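Local coordinates for Low molecular weight protein-tyrosine-phosphatase ptpA (Staphylococcus aureus, PDB 3ROF) that removes phosphate from phosphotyrosine residues of proteins, probably as a secreted effector that counteracts host defences and supports bacterial survival inside macrophages, at residues Phe11-Leu14 and Arg19-Met22; Ala23-Arg28 and Asp71-Glu76; His42-Gly47 and Asp82-Ile87. One frame throughout, in Å; residues are numbered along the deposited sequence. Where two conformers were deposited one is given.

Interaction 1 of 3, residues Phe11-Leu14 and Arg19-Met22; sequences FVCL and RSPM. With PO4 (phosphate ion), chain C.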
# COMPACT_ATOMS: atom_id res chain seq x y z
N PHE A 11 -2.06 0.35 -1.88
CA PHE A 11 -1.79 0.41 -0.45
C PHE A 11 -2.41 1.68 0.09
O PHE A 11 -2.31 2.74 -0.53
CB PHE A 11 -0.27 0.38 -0.21
CG PHE A 11 0.36 -0.90 -0.65
CD1 PHE A 11 0.25 -2.04 0.15
CD2 PHE A 11 1.03 -0.98 -1.86
CE1 PHE A 11 0.84 -3.23 -0.27
CE2 PHE A 11 1.63 -2.15 -2.25
CZ PHE A 11 1.53 -3.28 -1.48
N VAL A 12 -2.99 1.59 1.29
CA VAL A 12 -3.71 2.74 1.86
C VAL A 12 -3.35 2.91 3.31
O VAL A 12 -3.39 1.96 4.12
CB VAL A 12 -5.24 2.59 1.75
CG1 VAL A 12 -5.94 3.80 2.29
CG2 VAL A 12 -5.65 2.36 0.29
N CYS A 13 -2.96 4.13 3.67
CA CYS A 13 -2.64 4.51 5.03
C CYS A 13 -3.40 5.79 5.34
O CYS A 13 -4.41 6.06 4.71
CB CYS A 13 -1.11 4.60 5.27
SG CYS A 13 -0.26 5.82 4.23
N LEU A 14 -2.96 6.55 6.35
CA LEU A 14 -3.67 7.79 6.70
C LEU A 14 -3.17 8.95 5.86
O LEU A 14 -3.94 9.64 5.17
CB LEU A 14 -3.49 8.09 8.19
CG LEU A 14 -4.12 9.41 8.64
CD1 LEU A 14 -5.62 9.42 8.42
CD2 LEU A 14 -3.79 9.70 10.08
N ARG A 19 3.72 5.01 5.28
CA ARG A 19 3.57 3.56 5.10
C ARG A 19 3.21 3.14 3.69
O ARG A 19 3.88 2.31 3.08
CB ARG A 19 2.54 3.00 6.08
CG ARG A 19 3.01 3.04 7.52
CD ARG A 19 1.89 2.84 8.55
NE ARG A 19 1.01 3.97 8.54
CZ ARG A 19 -0.14 4.03 9.18
NH1 ARG A 19 -0.51 3.02 9.95
NH2 ARG A 19 -0.92 5.11 9.07
N SER A 20 2.11 3.67 3.15
CA SER A 20 1.70 3.20 1.84
C SER A 20 2.67 3.59 0.72
O SER A 20 2.82 2.79 -0.20
CB SER A 20 0.24 3.55 1.52
OG SER A 20 -0.00 4.95 1.43
N PRO A 21 3.36 4.75 0.75
CA PRO A 21 4.35 4.96 -0.29
C PRO A 21 5.48 3.95 -0.18
O PRO A 21 6.03 3.49 -1.19
CB PRO A 21 4.85 6.41 -0.04
CG PRO A 21 3.69 7.06 0.65
CD PRO A 21 3.15 5.97 1.57
N MET A 22 5.90 3.64 1.05
CA MET A 22 6.97 2.68 1.19
C MET A 22 6.57 1.33 0.57
O MET A 22 7.34 0.70 -0.17
CB MET A 22 7.35 2.49 2.67
CG MET A 22 8.65 1.77 2.78
SD MET A 22 9.07 1.17 4.44
CE MET A 22 9.14 2.69 5.38
P PO4 C . 1.21 7.45 7.07
O1 PO4 C . 1.87 6.10 7.02
O2 PO4 C . -0.26 7.36 7.43
O3 PO4 C . 1.95 8.30 8.15
O4 PO4 C . 1.42 8.22 5.78

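Interaction 2 of 3, residues Ala23-Arg28 and Asp71-Glu76; sequences AEAIMR and DGMISE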
# COMPACT_ATOMS: atom_id res chain seq x y z
N ALA A 23 5.37 0.87 0.92
CA ALA A 23 4.87 -0.38 0.40
C ALA A 23 4.75 -0.35 -1.14
O ALA A 23 5.09 -1.31 -1.81
CB ALA A 23 3.55 -0.75 1.04
N GLU A 24 4.21 0.76 -1.68
CA GLU A 24 4.05 0.89 -3.11
C GLU A 24 5.38 0.72 -3.80
O GLU A 24 5.50 -0.01 -4.79
CB GLU A 24 3.44 2.25 -3.46
CG GLU A 24 3.43 2.53 -4.93
CD GLU A 24 2.96 3.91 -5.33
OE1 GLU A 24 2.53 4.72 -4.49
OE2 GLU A 24 3.08 4.21 -6.55
N ALA A 25 6.40 1.45 -3.33
CA ALA A 25 7.69 1.43 -4.00
C ALA A 25 8.33 0.03 -3.92
O ALA A 25 8.91 -0.45 -4.89
CB ALA A 25 8.60 2.47 -3.39
N ILE A 26 8.27 -0.59 -2.74
CA ILE A 26 8.84 -1.92 -2.58
C ILE A 26 8.13 -2.91 -3.51
O ILE A 26 8.75 -3.71 -4.18
CB ILE A 26 8.77 -2.38 -1.10
CG1 ILE A 26 9.66 -1.52 -0.22
CG2 ILE A 26 9.07 -3.88 -0.99
CD1 ILE A 26 9.40 -1.67 1.24
N MET A 27 6.80 -2.88 -3.50
CA MET A 27 6.00 -3.78 -4.32
C MET A 27 6.30 -3.61 -5.81
O MET A 27 6.50 -4.60 -6.53
CB MET A 27 4.51 -3.51 -4.05
CG MET A 27 3.53 -4.40 -4.79
SD MET A 27 3.47 -6.02 -4.02
CE MET A 27 1.96 -6.65 -4.77
N ARG A 28 6.37 -2.34 -6.26
CA ARG A 28 6.68 -2.11 -7.67
C ARG A 28 8.03 -2.70 -8.05
O ARG A 28 8.17 -3.36 -9.09
CB ARG A 28 6.65 -0.61 -7.97
CG ARG A 28 7.05 -0.28 -9.40
CD ARG A 28 6.89 1.22 -9.71
NE ARG A 28 5.48 1.58 -9.64
CZ ARG A 28 4.92 2.38 -8.74
NH1 ARG A 28 5.65 3.08 -7.89
NH2 ARG A 28 3.61 2.48 -8.70
N ASP A 71 10.36 7.62 -7.92
CA ASP A 71 10.17 8.75 -8.83
C ASP A 71 8.71 9.00 -9.10
O ASP A 71 7.98 8.09 -9.46
CB ASP A 71 10.88 8.47 -10.14
CG ASP A 71 12.31 8.26 -9.93
OD1 ASP A 71 13.03 9.28 -10.03
OD2 ASP A 71 12.69 7.14 -9.55
N GLY A 72 8.28 10.25 -8.91
CA GLY A 72 6.94 10.66 -9.27
C GLY A 72 5.88 10.32 -8.23
O GLY A 72 4.73 10.71 -8.39
N MET A 73 6.24 9.61 -7.16
CA MET A 73 5.24 9.20 -6.18
C MET A 73 4.94 10.37 -5.24
O MET A 73 5.82 10.92 -4.60
CB MET A 73 5.75 8.03 -5.39
CG MET A 73 5.78 6.73 -6.18
SD MET A 73 6.51 5.32 -5.32
CE MET A 73 5.81 5.53 -3.70
N ILE A 74 3.65 10.71 -5.18
CA ILE A 74 3.19 11.86 -4.42
C ILE A 74 1.88 11.52 -3.69
O ILE A 74 1.14 10.59 -4.05
CB ILE A 74 3.07 13.16 -5.28
CG1 ILE A 74 2.14 12.93 -6.46
CG2 ILE A 74 4.45 13.60 -5.74
CD1 ILE A 74 1.91 14.12 -7.36
N SER A 75 1.56 12.33 -2.70
CA SER A 75 0.41 12.05 -1.85
C SER A 75 -0.90 12.26 -2.61
O SER A 75 -1.07 13.22 -3.35
CB SER A 75 0.47 12.89 -0.59
OG SER A 75 0.45 14.26 -0.91
N GLU A 76 -1.80 11.30 -2.40
CA GLU A 76 -3.10 11.26 -3.05
C GLU A 76 -4.17 10.83 -2.07
O GLU A 76 -3.98 9.88 -1.35
CB GLU A 76 -3.08 10.26 -4.21
CG GLU A 76 -2.17 10.67 -5.34
CD GLU A 76 -1.96 9.54 -6.34
OE1 GLU A 76 -2.78 9.44 -7.31
OE2 GLU A 76 -1.02 8.72 -6.15

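Interaction 3 of 3, residues His42-Gly47 and Asp82-Ile87; sequences HSRGTG and DDFDYI. With PO4 (phosphate ion), chain D.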
# COMPACT_ATOMS: atom_id res chain seq x y z
N HIS A 42 -0.48 1.28 -6.68
CA HIS A 42 -0.93 2.63 -6.34
C HIS A 42 -0.84 2.82 -4.84
O HIS A 42 -0.72 1.85 -4.08
CB HIS A 42 -2.39 2.79 -6.73
CG HIS A 42 -2.70 2.41 -8.13
ND1 HIS A 42 -2.90 3.32 -9.15
CD2 HIS A 42 -2.92 1.19 -8.68
CE1 HIS A 42 -3.20 2.68 -10.27
NE2 HIS A 42 -3.24 1.39 -10.00
N SER A 43 -1.05 4.05 -4.38
CA SER A 43 -1.24 4.29 -2.97
C SER A 43 -2.14 5.50 -2.74
O SER A 43 -2.20 6.42 -3.58
CB SER A 43 0.09 4.46 -2.24
OG SER A 43 0.80 5.59 -2.70
N ARG A 44 -2.81 5.49 -1.58
CA ARG A 44 -3.70 6.55 -1.18
C ARG A 44 -3.58 6.73 0.32
O ARG A 44 -3.21 5.80 1.05
CB ARG A 44 -5.15 6.21 -1.51
CG ARG A 44 -5.52 6.04 -2.97
CD ARG A 44 -5.40 7.33 -3.72
NE ARG A 44 -5.97 7.27 -5.08
CZ ARG A 44 -5.28 6.92 -6.15
NH1 ARG A 44 -4.02 6.51 -6.04
NH2 ARG A 44 -5.88 6.90 -7.34
N GLY A 45 -4.04 7.90 0.77
CA GLY A 45 -4.16 8.21 2.17
C GLY A 45 -5.59 8.66 2.46
O GLY A 45 -6.11 9.50 1.76
N THR A 46 -6.23 8.05 3.46
CA THR A 46 -7.59 8.45 3.76
C THR A 46 -7.69 9.90 4.21
O THR A 46 -8.74 10.52 4.06
CB THR A 46 -8.22 7.56 4.80
OG1 THR A 46 -7.54 7.72 6.04
CG2 THR A 46 -8.19 6.10 4.40
N GLY A 47 -6.62 10.39 4.83
CA GLY A 47 -6.60 11.71 5.43
C GLY A 47 -5.55 12.64 4.91
O GLY A 47 -5.25 13.63 5.58
N ASP A 82 -12.99 6.09 -4.98
CA ASP A 82 -11.80 5.29 -5.29
C ASP A 82 -12.08 3.81 -5.04
O ASP A 82 -12.72 3.42 -4.05
CB ASP A 82 -10.60 5.74 -4.43
CG ASP A 82 -9.66 6.64 -5.15
OD1 ASP A 82 -9.73 6.76 -6.40
OD2 ASP A 82 -8.82 7.25 -4.48
N ASP A 83 -11.52 2.99 -5.92
CA ASP A 83 -11.66 1.54 -5.85
C ASP A 83 -10.55 0.93 -6.71
O ASP A 83 -10.08 1.55 -7.66
CB ASP A 83 -13.03 1.13 -6.40
CG ASP A 83 -13.52 -0.21 -5.87
OD1 ASP A 83 -12.75 -0.97 -5.24
OD2 ASP A 83 -14.72 -0.49 -6.09
N PHE A 84 -10.14 -0.27 -6.35
CA PHE A 84 -9.05 -0.97 -6.99
C PHE A 84 -9.37 -2.46 -6.87
O PHE A 84 -10.18 -2.86 -6.03
CB PHE A 84 -7.73 -0.69 -6.26
CG PHE A 84 -7.42 0.78 -6.13
CD1 PHE A 84 -6.67 1.41 -7.07
CD2 PHE A 84 -7.88 1.52 -5.04
CE1 PHE A 84 -6.39 2.77 -6.96
CE2 PHE A 84 -7.62 2.85 -4.93
CZ PHE A 84 -6.87 3.48 -5.88
N ASP A 85 -8.73 -3.29 -7.66
CA ASP A 85 -8.97 -4.73 -7.53
C ASP A 85 -8.60 -5.25 -6.14
O ASP A 85 -9.31 -6.11 -5.58
CB ASP A 85 -8.20 -5.50 -8.58
CG ASP A 85 -8.63 -5.12 -9.98
OD1 ASP A 85 -9.80 -5.35 -10.30
OD2 ASP A 85 -7.85 -4.51 -10.72
N TYR A 86 -7.48 -4.75 -5.60
CA TYR A 86 -7.01 -5.13 -4.28
C TYR A 86 -6.65 -3.87 -3.53
O TYR A 86 -5.98 -3.01 -4.09
CB TYR A 86 -5.77 -6.03 -4.37
CG TYR A 86 -6.06 -7.28 -5.17
CD1 TYR A 86 -6.57 -8.42 -4.57
CD2 TYR A 86 -5.87 -7.29 -6.56
CE1 TYR A 86 -6.92 -9.54 -5.34
CE2 TYR A 86 -6.20 -8.39 -7.31
CZ TYR A 86 -6.70 -9.51 -6.69
OH TYR A 86 -7.02 -10.61 -7.45
N ILE A 87 -7.13 -3.76 -2.31
CA ILE A 87 -6.85 -2.60 -1.44
C ILE A 87 -6.21 -3.17 -0.18
O ILE A 87 -6.80 -4.02 0.50
CB ILE A 87 -8.14 -1.80 -1.10
CG1 ILE A 87 -8.84 -1.36 -2.40
CG2 ILE A 87 -7.79 -0.61 -0.25
CD1 ILE A 87 -10.12 -0.71 -2.16
P PO4 D . -2.94 6.86 -9.80
O1 PO4 D . -2.44 6.30 -11.11
O2 PO4 D . -4.39 7.20 -9.93
O3 PO4 D . -2.91 5.85 -8.66
O4 PO4 D . -2.22 8.12 -9.39
O HOH W 1 -8.15 8.82 -7.38

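Interaction 1 of 3, residues Phe11-Leu14 and Arg19-Met22
Ser20, in the first turn of helix 19-33, packs against the end of strand 7-13: its CB lies 3.6 Å from CB of Phe11 and 3.4 Å from O of the same residue. The Phe11 ring leads away from this point toward Ala23 and Met27. OG of Ser20 is hydrogen-bonded to Asn16 ND2. The backbone N of Ser20 points at Cys13 SG (3.4 Å, 159° at the hydrogen), although the exact place of the sulfur is doubtful. This is the signature loop of protein tyrosine phosphatases, a cysteine and an arginine with five residues between them and a serine after, the P-loop joining strand to helix at the start of the beta-alpha-beta unit. By similarity Cys13 is the nucleophile and Arg19 an active-site residue. A phosphate ion, probably from the crystallisation liquor, fills the loop. Arg19 folds round it: with chi3 bent to -69°, the guanidinium turns its NE/NH2 edge to the ion. NE gives a nearly straight bond to phosphate O1 (2.8 Å, 176°), and NH2 reaches O2 at 2.9 Å. The backbone N of Arg19 bonds O1 as well, at 2.8 Å, so that oxygen is gripped twice by one residue. From the strand side, Leu14 N makes a weak bond to O2 (3.0 Å), while Gly15, Ile17 and Cys18 offer further backbone N-H groups. Arg19 NH1 is held by a salt bridge to Asp91 and a hydrogen bond to the carbonyl of Val123, which fix the rotation of the guanidinium.

Interaction 2 of 3, residues Ala23-Arg28 and Asp71-Glu76
Glu24 has Met73 lying alongside it, the two side chains coming from opposite directions, with the methyl CE of Met73 3.5 Å from Glu24 OE1. The glutamate reaches out as an extended chain, its CG anti to the backbone N (chi1 171°), and the methionine thioether follows it from CG to carboxylate. This carboxylate is buried and its oxygens have separate tasks: OE1 is hydrogen-bonded to the hydroxyl of Ser43 on strand 39-45, and OE2 serves Arg28. One residue on, Ala25 sets its CB 4.0 Å from Met73 SD, an apolar contact from the helix side. Arg28, a turn beyond Glu24, bends at chi3 (-66°) to bring its guanidinium back along the helix. Both end nitrogens then grip the single oxygen Glu24 OE2, NH2 at 2.8 Å on its anti lone pair and NH1 at 3.1 Å from above the carboxylate plane. The same flat group presents its edge to the thioether, NH1 lying 3.5 Å from Met73 SD. An i to i+4 salt bridge is thus flanked by the thioether of Met73, which packs from the loop after helix 57-65 onto helix 19-33, the crossover helix of the beta-alpha-beta unit 7-13, 19-33, 39-45.

Interaction 3 of 3, residues His42-Gly47 and Asp82-Ile87
Arg44 and Asp82 meet in a salt bridge, NE to OD2 at 2.9 Å, the arginine coming in from above the carboxylate plane. A water joins their other ends, accepting from Arg44 NH2 and donating to Asp82 OD1. Phe84 enters edge-on: its CZ stands 3.7 Å above the centre of the Arg44 guanidinium plane, with the two flat groups almost perpendicular (88°). The neighbouring CE1 lies over one face of the His42 ring, toward its rim and 3.9 Å from CG, the rings inclined at 45°. Both basic side chains also bind a phosphate ion, probably from the crystallisation liquor: His42 ND1 donates to phosphate O3 at 2.6 Å and Arg44 NH1 to the same oxygen at 2.9 Å. His42 and Arg44 can share these partners because they stand two residues apart on strand 39-45, at the margin of the four-stranded parallel sheet, and so project from the same face, Ser43 between them pointing away. The contact reaches across strand 7-13, where Phe84 packs on Ala10, to the loop leading into strand 86-89. Further out, Arg44 NH1 is steadied by the carbonyl O of Ser43 (3.1 Å), His42 NE2 by Asp8, and Asp82 OD2 by the backbone N of Glu79.

Interaction 1 is fully buried, interaction 2 partly so, and interaction 3 lies at the surface. The first two share helix 19-33: its first residues, Arg19 and Ser20, meet the phosphate-binding loop and strand 7-13, while the next turns pack against Met73, whose CE also touches Pro21 O. Strand 39-45 connects all three, pairing with strand 7-13 of interaction 1 and receiving Glu24 of interaction 2 on Ser43, with Glu76 O probably bonded to Gly45 N. Their chemistry differs accordingly. Interaction 1 directs backbone N-H groups and one arginine at an anion, interaction 2 sets a thioether against an intrahelical ion pair, and interaction 3 combines aromatic packing with a direct salt bridge, a water beside it, and a second phosphate.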